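PDB 4A34: Rbsd/fucu transport protein family protein from Streptococcus pneumoniae, which probably catalyses the interconversion of the alpha and beta anomers of L-fucose, and binds beta-L-fucopyranose in a decameric assembly. Local coordinates for residues D12-K15 with T16-M20. Sequence-based numbering, arbitrary orientation.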
loop_
_atom_site.group_PDB
_atom_site.type_symbol
_atom_site.label_atom_id
_atom_site.label_comp_id
_atom_site.label_asym_id
_atom_site.label_seq_id
_atom_site.Cartn_x
_atom_site.Cartn_y
_atom_site.Cartn_z
ATOM N N ASP I 12 9.443 9.215 15.975
ATOM C CA ASP I 12 8.417 8.174 15.982
ATOM C C ASP I 12 8.125 7.662 17.392
ATOM O O ASP I 12 6.955 7.524 17.767
ATOM C CB ASP I 12 8.733 7.018 15.028
ATOM C CG ASP I 12 7.474 6.240 14.614
ATOM O OD1 ASP I 12 6.394 6.868 14.442
ATOM O OD2 ASP I 12 7.562 4.999 14.461
ATOM N N LEU I 13 9.173 7.424 18.184
ATOM C CA LEU I 13 8.988 7.041 19.591
ATOM C C LEU I 13 8.067 8.009 20.352
ATOM O O LEU I 13 7.191 7.569 21.093
ATOM C CB LEU I 13 10.330 6.861 20.329
ATOM C CG LEU I 13 10.240 6.637 21.850
ATOM C CD1 LEU I 13 9.510 5.343 22.190
ATOM C CD2 LEU I 13 11.605 6.665 22.521
ATOM N N LEU I 14 8.256 9.311 20.157
ATOM C CA LEU I 14 7.428 10.304 20.848
ATOM C C LEU I 14 5.964 10.198 20.426
ATOM O O LEU I 14 5.075 10.229 21.267
ATOM C CB LEU I 14 7.963 11.726 20.634
ATOM C CG LEU I 14 7.543 12.834 21.616
ATOM C CD1 LEU I 14 7.234 12.328 23.019
ATOM C CD2 LEU I 14 8.631 13.885 21.692
ATOM N N LYS I 15 5.729 10.052 19.127
ATOM C CA LYS I 15 4.390 9.797 18.614
ATOM C C LYS I 15 3.764 8.607 19.338
ATOM O O LYS I 15 2.635 8.697 19.848
ATOM C CB LYS I 15 4.431 9.528 17.104
ATOM C CG LYS I 15 3.071 9.366 16.468
ATOM C CD LYS I 15 3.193 9.121 14.974
ATOM C CE LYS I 15 1.836 8.875 14.320
ATOM N NZ LYS I 15 1.267 7.540 14.602
ATOM N N THR I 16 4.498 7.497 19.396
ATOM C CA THR I 16 3.939 6.279 19.966
ATOM C C THR I 16 3.774 6.359 21.486
ATOM O O THR I 16 2.790 5.863 22.020
ATOM C CB THR I 16 4.634 4.984 19.426
ATOM O OG1 THR I 16 4.779 3.999 20.460
ATOM C CG2 THR I 16 5.954 5.302 18.853
ATOM N N LEU I 17 4.692 7.034 22.171
ATOM C CA LEU I 17 4.493 7.350 23.586
ATOM C C LEU I 17 3.220 8.171 23.772
ATOM O O LEU I 17 2.477 7.976 24.739
ATOM C CB LEU I 17 5.684 8.125 24.150
ATOM C CG LEU I 17 6.994 7.393 24.441
ATOM C CD1 LEU I 17 7.987 8.356 25.065
ATOM C CD2 LEU I 17 6.792 6.189 25.351
ATOM N N MET I 18 2.983 9.089 22.834
ATOM C CA MET I 18 1.809 9.958 22.853
ATOM C C MET I 18 0.502 9.206 22.607
ATOM O O MET I 18 -0.473 9.397 23.336
ATOM C CB MET I 18 1.973 11.081 21.826
ATOM C CG MET I 18 2.920 12.184 22.251
ATOM S SD MET I 18 2.102 13.199 23.492
ATOM C CE MET I 18 1.362 14.463 22.447
ATOM N N GLU I 19 0.482 8.353 21.584
ATOM C CA GLU I 19 -0.748 7.652 21.212
ATOM C C GLU I 19 -1.059 6.467 22.129
ATOM O O GLU I 19 -2.146 5.892 22.060
ATOM C CB GLU I 19 -0.741 7.238 19.735
ATOM C CG GLU I 19 0.315 6.237 19.362
ATOM C CD GLU I 19 0.608 6.192 17.868
ATOM O OE1 GLU I 19 0.481 7.227 17.178
ATOM O OE2 GLU I 19 0.988 5.106 17.391
ATOM N N MET I 20 -0.106 6.109 22.987
ATOM C CA MET I 20 -0.355 5.123 24.039
ATOM C C MET I 20 -1.327 5.685 25.073
ATOM O O MET I 20 -1.247 6.848 25.456
ATOM C CB MET I 20 0.955 4.689 24.714
ATOM C CG MET I 20 1.660 3.527 24.032
ATOM S SD MET I 20 3.220 3.075 24.815
ATOM C CE MET I 20 4.416 3.613 23.619
#
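Lys15 and Glu19, one turn apart on helix 11-19, join in an i to i+4 salt bridge that can be followed along the lysine. Its CB lies beside the backbone N of Thr16. CG, anti to the backbone N (chi1 -175°), turns along the helix and comes 3.4 Å from Glu19 OE1. CD runs past that oxygen at 4.0 Å. CE lies 3.6 Å from Glu19 OE1, and there the chain bends (chi4 -75°). The bend folds the tip back, bringing NZ to 2.7 Å from Glu19 OE1. NZ approaches the syn lone pair of OE1, on the flank facing OE2. Glu19 also lays its CG 3.4 Å from Lys15 O. Its OE2 is hydrogen-bonded to Tyr119 OH, so the two carboxylate oxygens have separate partners and the group's rotation is restrained. The backbones of the same two residues are joined as well, Glu19 N donating to Lys15 O at 2.8 Å, and Leu17 N binds Leu13 O in the same alpha-helical pattern. On the apolar side, Leu13 CD1 meets Leu17 CG at 3.9 Å, the side chains crossing at a slant. Lys137 NZ donates hydrogen bonds to Leu17 O and Met20 O where the helix ends. Leu13 packs on Ile26 of strand 25-29, Ile43 of strand 42-45 and Leu53 of helix 50-60, while Leu14 touches Leu60; across the subunit interface, Lys15 packs on Asp12 of a second subunit and Met18 on Ile9 of that subunit, placing the helix between its own sheet and a neighbour.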